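Local atomic coordinates of 2-hydroxyhepta-2,4-diene-1,7-dioate isomerase (Mycobacterium abscessus, PDB entry 3RR6), a protein that is of unknown function but belongs to the fumarylacetoacetate hydrolase family and may act as a metal-binding isomerase or acetylpyruvate hydrolase. Residues S98-G101 with P102-I106; Q199-R202 with T203-L207. One frame throughout, in Å; residues are numbered along the deposited sequence.

How the interactions relate
Along the chain interaction 1 (98-106) closes before interaction 2 (199-207) opens, and both belong to the fumarylacetoacetate hydrolase C-terminal region. Their centres lie about 24 Å apart on opposite sides of the chain's centre, and their nearest atoms are about 11 Å apart. Each is a local contact at a strand end. Interaction 1 carries strand 99-100, paired parallel with 172-179, round a turn to strand 106-107; interaction 2 turns the chain out of strand 196-202 towards helix 210-220. Strands 106-107 and 196-202 are the outermost members, within this chain, of one five-stranded mixed sheet, so one contact leads into one border strand of that sheet and the other leaves the opposite border strand.

Interaction 1 of 2, residues S98-G101 with P102-I106; sequences SIIG and PGLPI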
ATOM      1  N   SER A  98       5.912   1.080  10.780  1.00 11.02           N
ATOM      2  CA  SER A  98       4.796   0.130  10.717  1.00 11.20           C
ATOM      3  C   SER A  98       4.892  -0.796   9.500  1.00 11.33           C
ATOM      4  O   SER A  98       4.197  -1.798   9.431  1.00 11.36           O
ATOM      5  CB  SER A  98       3.446   0.856  10.734  1.00 11.86           C
ATOM      6  OG  SER A  98       3.239   1.629   9.564  1.00 12.29           O
ATOM      7  N   ILE A  99       5.761  -0.465   8.547  1.00 10.93           N
ATOM      8  CA  ILE A  99       5.828  -1.192   7.288  1.00 10.89           C
ATOM      9  C   ILE A  99       6.451  -2.576   7.497  1.00 11.55           C
ATOM     10  O   ILE A  99       7.448  -2.723   8.220  1.00 12.93           O
ATOM     11  CB  ILE A  99       6.619  -0.401   6.221  1.00 10.77           C
ATOM     12  CG1 ILE A  99       5.889   0.895   5.880  1.00 11.08           C
ATOM     13  CG2 ILE A  99       6.800  -1.241   4.950  1.00 11.13           C
ATOM     14  CD1 ILE A  99       6.684   1.888   5.039  1.00 12.50           C
ATOM     15  N   ILE A 100       5.813  -3.582   6.897  1.00 11.73           N
ATOM     16  CA  ILE A 100       6.397  -4.919   6.722  1.00 12.52           C
ATOM     17  C   ILE A 100       6.121  -5.384   5.293  1.00 12.71           C
ATOM     18  O   ILE A 100       5.171  -4.931   4.657  1.00 12.73           O
ATOM     19  CB  ILE A 100       5.862  -5.973   7.731  1.00 12.81           C
ATOM     20  CG1 ILE A 100       4.332  -6.054   7.707  1.00 12.48           C
ATOM     21  CG2 ILE A 100       6.372  -5.673   9.147  1.00 14.43           C
ATOM     22  CD1 ILE A 100       3.768  -7.290   8.471  1.00 14.10           C
ATOM     23  N   GLY A 101       6.966  -6.281   4.794  1.00 13.55           N
ATOM     24  CA  GLY A 101       6.786  -6.849   3.466  1.00 14.10           C
ATOM     25  C   GLY A 101       5.931  -8.104   3.458  1.00 14.70           C
ATOM     26  O   GLY A 101       5.431  -8.535   4.501  1.00 14.53           O
ATOM     27  N   PRO A 102       5.771  -8.715   2.270  1.00 14.77           N
ATOM     28  CA  PRO A 102       5.024  -9.964   2.126  1.00 15.71           C
ATOM     29  C   PRO A 102       5.522 -11.070   3.040  1.00 15.91           C
ATOM     30  O   PRO A 102       6.729 -11.239   3.228  1.00 16.26           O
ATOM     31  CB  PRO A 102       5.269 -10.363   0.672  1.00 16.08           C
ATOM     32  CG  PRO A 102       5.637  -9.123  -0.011  1.00 16.40           C
ATOM     33  CD  PRO A 102       6.332  -8.256   0.988  1.00 15.22           C
ATOM     34  N   GLY A 103       4.591 -11.818   3.615  1.00 15.89           N
ATOM     35  CA  GLY A 103       4.936 -13.026   4.346  1.00 16.28           C
ATOM     36  C   GLY A 103       5.318 -12.868   5.800  1.00 16.26           C
ATOM     37  O   GLY A 103       5.269 -13.847   6.554  1.00 17.25           O
ATOM     38  N   LEU A 104       5.690 -11.656   6.220  1.00 16.40           N
ATOM     39  CA  LEU A 104       6.020 -11.403   7.622  1.00 16.78           C
ATOM     40  C   LEU A 104       4.731 -11.280   8.429  1.00 16.30           C
ATOM     41  O   LEU A 104       3.721 -10.805   7.912  1.00 15.68           O
ATOM     42  CB  LEU A 104       6.852 -10.126   7.793  1.00 17.47           C
ATOM     43  CG  LEU A 104       8.339 -10.191   7.492  1.00 21.05           C
ATOM     44  CD1 LEU A 104       8.916  -8.784   7.570  1.00 23.53           C
ATOM     45  CD2 LEU A 104       9.055 -11.118   8.459  1.00 23.71           C
ATOM     46  N   PRO A 105       4.750 -11.709   9.696  1.00 16.20           N
ATOM     47  CA  PRO A 105       3.503 -11.652  10.450  1.00 15.81           C
ATOM     48  C   PRO A 105       3.093 -10.245  10.882  1.00 15.15           C
ATOM     49  O   PRO A 105       3.922  -9.436  11.297  1.00 14.99           O
ATOM     50  CB  PRO A 105       3.774 -12.538  11.675  1.00 16.95           C
ATOM     51  CG  PRO A 105       5.231 -12.633  11.783  1.00 18.51           C
ATOM     52  CD  PRO A 105       5.809 -12.429  10.420  1.00 16.98           C
ATOM     53  N   ILE A 106       1.804  -9.975  10.758  1.00 14.16           N
ATOM     54  CA  ILE A 106       1.167  -8.880  11.465  1.00 13.81           C
ATOM     55  C   ILE A 106       1.089  -9.303  12.927  1.00 14.25           C
ATOM     56  O   ILE A 106       0.474 -10.328  13.253  1.00 13.97           O
ATOM     57  CB  ILE A 106      -0.237  -8.592  10.891  1.00 13.29           C
ATOM     58  CG1 ILE A 106      -0.154  -8.138   9.434  1.00 13.74           C
ATOM     59  CG2 ILE A 106      -0.955  -7.540  11.740  1.00 13.74           C
ATOM     60  CD1 ILE A 106      -1.457  -8.304   8.702  1.00 13.53           C
TER
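Ile-100 reaches forward along the chain with its CD1 methyl, which lies 3.6 Å from both Leu-104 O and Pro-105 O. The same methyl also meets the Ile-106 side chain, Ile-100 CD1 to Ile-106 CG1 at 4.1 Å. At the root of the same side chain, Ile-100 CB is 4.2 Å from Leu-104 CD1, so one isoleucine is met at both ends by the returning chain. A chi1 of 54° turns CG1 in over the backbone, close to both neighbours of CA, while chi2 of 168° extends CD1 away from it towards residues 104-106.

What brings these groups together is the type II beta turn from Gly-101 to Leu-104. Gly-103, at its third position, has the positive phi (86°) expected there. No hydrogen bond closes the turn: Gly-101 O stands 3.6 Å from Leu-104 N. Instead Asn-258 ND2, from strand 254-261, donates to both Gly-101 O and Leu-104 O, tying the two ends of the turn to one amide. Backbone bonds from Ile-100 to Cys-172 and Leu-174, and from Ile-106 to Pro-259, fix the flanking strands.

The side chains thus meet by van der Waals contact, methyls against a methine, a methylene and two carbonyl oxygens, and the polar link between the turn's ends comes from the Asn-258 side chain bridging two carbonyls.

Interaction 2 of 2, residues Q199-R202 with T203-L207; sequences QRSR and TSLLL. With EDO (1,2-ethanediol), chain J; EDO (1,2-ethanediol), chain Q; EDO (1,2-ethanediol), chain M.
Arg-202 and Leu-205 join in a local turn closed by a backbone hydrogen bond at the end of strand 196-202, where the chain leaves the border of the five-stranded sheet. Leu-205 N donates to Arg-202 O at 3.0 Å, with an N-H...O angle of 163°. Leu-206 N then bonds to Thr-203 O at 3.2 Å, the next step of the same i to i+3 pattern.

Side chains pack closely around this bend. Leu-205 CD1 lies 3.6 Å from Ser-201 OG, and Ser-204 OG lies 3.5 Å from Arg-202 CB. Ser-204 OG, at chi1 47°, also approaches the edge of the Arg-202 guanidinium, near its plane. Asp-186 OD1 joins the two, hydrogen-bonded to Ser-204 OG and salt-bridged to Arg-202 NE, while Glu-251 OE1 takes Arg-202 NH2. Thr-203 OG1 is bonded to Pro-184 O and Leu-187 N.

Further back, Arg-200 grips one ethanediol, probably from the crystallisation liquor, with two hydrogen bonds. Arg-200 NH1 holds the diol's O2 at 2.9 Å. Arg-200 NH2 holds its O1 at 3.0 Å. The same NH1 is salt-bridged to Glu-188.

Successive i to i+3 bonds after an extended strand are the signature of a short 3-10 turn, here residues 203-205, on the path to helix 210-220.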
ATOM      1  N   GLN A 199     -13.565  -8.371   1.336  1.00 13.35           N
ATOM      2  CA  GLN A 199     -13.739  -7.125   0.588  1.00 13.20           C
ATOM      3  C   GLN A 199     -13.563  -7.417  -0.887  1.00 13.10           C
ATOM      4  O   GLN A 199     -12.697  -8.201  -1.256  1.00 13.36           O
ATOM      5  CB  GLN A 199     -12.676  -6.087   0.981  1.00 12.83           C
ATOM      6  CG  GLN A 199     -12.612  -5.764   2.470  1.00 12.75           C
ATOM      7  CD  GLN A 199     -11.590  -4.686   2.784  1.00 13.47           C
ATOM      8  OE1 GLN A 199     -10.398  -4.969   3.009  1.00 13.56           O
ATOM      9  NE2 GLN A 199     -12.050  -3.439   2.817  1.00 12.68           N
ATOM     10  N   ARG A 200     -14.358  -6.767  -1.725  1.00 13.43           N
ATOM     11  CA  ARG A 200     -14.138  -6.779  -3.180  1.00 13.91           C
ATOM     12  C   ARG A 200     -14.777  -5.541  -3.796  1.00 13.90           C
ATOM     13  O   ARG A 200     -15.978  -5.302  -3.636  1.00 14.99           O
ATOM     14  CB  ARG A 200     -14.699  -8.039  -3.853  1.00 14.16           C
ATOM     15  CG  ARG A 200     -14.216  -8.196  -5.302  1.00 14.71           C
ATOM     16  CD  ARG A 200     -15.011  -9.215  -6.108  1.00 15.41           C
ATOM     17  NE  ARG A 200     -14.892 -10.571  -5.594  1.00 16.57           N
ATOM     18  CZ  ARG A 200     -14.104 -11.531  -6.080  1.00 18.12           C
ATOM     19  NH1 ARG A 200     -13.281 -11.320  -7.105  1.00 19.72           N
ATOM     20  NH2 ARG A 200     -14.127 -12.723  -5.521  1.00 18.06           N
ATOM     21  N   SER A 201     -13.972  -4.751  -4.492  1.00 13.74           N
ATOM     22  CA  SER A 201     -14.474  -3.575  -5.176  1.00 14.27           C
ATOM     23  C   SER A 201     -13.582  -3.287  -6.375  1.00 14.20           C
ATOM     24  O   SER A 201     -12.788  -4.136  -6.773  1.00 14.23           O
ATOM     25  CB  SER A 201     -14.517  -2.387  -4.222  1.00 14.60           C
ATOM     26  OG  SER A 201     -15.245  -1.309  -4.805  1.00 17.79           O
ATOM     27  N   ARG A 202     -13.743  -2.113  -6.969  1.00 14.21           N
ATOM     28  CA  ARG A 202     -12.897  -1.693  -8.076  1.00 14.28           C
ATOM     29  C   ARG A 202     -12.460  -0.253  -7.826  1.00 14.11           C
ATOM     30  O   ARG A 202     -13.206   0.541  -7.253  1.00 13.72           O
ATOM     31  CB  ARG A 202     -13.642  -1.799  -9.411  1.00 15.11           C
ATOM     32  CG  ARG A 202     -14.166  -3.198  -9.745  1.00 16.52           C
ATOM     33  CD  ARG A 202     -14.660  -3.283 -11.188  1.00 17.71           C
ATOM     34  NE  ARG A 202     -13.541  -3.203 -12.118  1.00 18.32           N
ATOM     35  CZ  ARG A 202     -12.733  -4.214 -12.430  1.00 19.13           C
ATOM     36  NH1 ARG A 202     -12.927  -5.429 -11.921  1.00 21.16           N
ATOM     37  NH2 ARG A 202     -11.724  -4.008 -13.269  1.00 20.28           N
ATOM     38  N   THR A 203     -11.254   0.081  -8.263  1.00 13.97           N
ATOM     39  CA  THR A 203     -10.715   1.420  -8.011  1.00 13.97           C
ATOM     40  C   THR A 203     -11.431   2.510  -8.823  1.00 14.58           C
ATOM     41  O   THR A 203     -11.212   3.696  -8.602  1.00 14.00           O
ATOM     42  CB  THR A 203      -9.194   1.482  -8.279  1.00 13.98           C
ATOM     43  OG1 THR A 203      -8.936   1.183  -9.653  1.00 14.75           O
ATOM     44  CG2 THR A 203      -8.424   0.500  -7.383  1.00 14.85           C
ATOM     45  N   SER A 204     -12.287   2.113  -9.761  1.00 14.45           N
ATOM     46  CA  SER A 204     -13.191   3.046 -10.430  1.00 15.18           C
ATOM     47  C   SER A 204     -14.257   3.621  -9.499  1.00 15.35           C
ATOM     48  O   SER A 204     -14.933   4.598  -9.864  1.00 16.62           O
ATOM     49  CB  SER A 204     -13.850   2.377 -11.643  1.00 15.81           C
ATOM     50  OG  SER A 204     -14.350   1.090 -11.319  1.00 17.53           O
ATOM     51  N   LEU A 205     -14.405   3.031  -8.306  1.00 14.84           N
ATOM     52  CA  LEU A 205     -15.287   3.573  -7.279  1.00 14.86           C
ATOM     53  C   LEU A 205     -14.575   4.483  -6.260  1.00 14.28           C
ATOM     54  O   LEU A 205     -15.179   4.886  -5.270  1.00 14.30           O
ATOM     55  CB  LEU A 205     -16.043   2.424  -6.576  1.00 14.97           C
ATOM     56  CG  LEU A 205     -16.914   1.592  -7.531  1.00 16.71           C
ATOM     57  CD1 LEU A 205     -17.654   0.502  -6.769  1.00 16.29           C
ATOM     58  CD2 LEU A 205     -17.897   2.472  -8.297  1.00 18.24           C
ATOM     59  N   LEU A 206     -13.305   4.833  -6.488  1.00 14.05           N
ATOM     60  CA  LEU A 206     -12.650   5.830  -5.617  1.00 13.70           C
ATOM     61  C   LEU A 206     -13.384   7.169  -5.709  1.00 14.29           C
ATOM     62  O   LEU A 206     -13.638   7.677  -6.820  1.00 15.34           O
ATOM     63  CB  LEU A 206     -11.182   6.016  -6.005  1.00 13.50           C
ATOM     64  CG  LEU A 206     -10.215   4.886  -5.669  1.00 13.06           C
ATOM     65  CD1 LEU A 206      -8.850   5.154  -6.298  1.00 14.24           C
ATOM     66  CD2 LEU A 206     -10.058   4.718  -4.171  1.00 13.84           C
ATOM     67  N   LEU A 207     -13.743   7.735  -4.559  1.00 14.14           N
ATOM     68  CA  LEU A 207     -14.470   9.013  -4.534  1.00 14.59           C
ATOM     69  C   LEU A 207     -13.548  10.158  -4.964  1.00 14.94           C
ATOM     70  O   LEU A 207     -13.914  10.999  -5.799  1.00 16.65           O
ATOM     71  CB  LEU A 207     -15.052   9.275  -3.141  1.00 14.90           C
ATOM     72  CG  LEU A 207     -16.161   8.292  -2.733  1.00 16.08           C
ATOM     73  CD1 LEU A 207     -16.495   8.443  -1.259  1.00 17.53           C
ATOM     74  CD2 LEU A 207     -17.399   8.476  -3.592  1.00 17.99           C
TER
HETATM   75  C1  EDO J 270     -12.449 -15.197  -7.010  1.00 39.20           C
HETATM   76  O1  EDO J 270     -12.239 -15.109  -5.596  1.00 38.59           O
HETATM   77  C2  EDO J 270     -11.285 -14.533  -7.731  1.00 39.12           C
HETATM   78  O2  EDO J 270     -11.768 -13.413  -8.480  1.00 39.12           O
HETATM   79  C1  EDO Q 277     -18.292  -6.662  -3.097  0.50 16.33           C
HETATM   80  O1  EDO Q 277     -18.566  -5.379  -3.709  0.50 10.45           O
HETATM   81  C2  EDO Q 277     -19.099  -7.027  -1.851  0.50 17.53           C
HETATM   82  O2  EDO Q 277     -18.239  -7.366  -0.748  0.50 21.21           O
HETATM   83  C1  EDO M 273     -18.371  10.890  -6.950  1.00 37.67           C
HETATM   84  O1  EDO M 273     -19.299  11.223  -5.909  1.00 39.02           O
HETATM   85  C2  EDO M 273     -16.955  11.058  -6.417  1.00 37.22           C
HETATM   86  O2  EDO M 273     -16.045  11.435  -7.455  1.00 36.98           O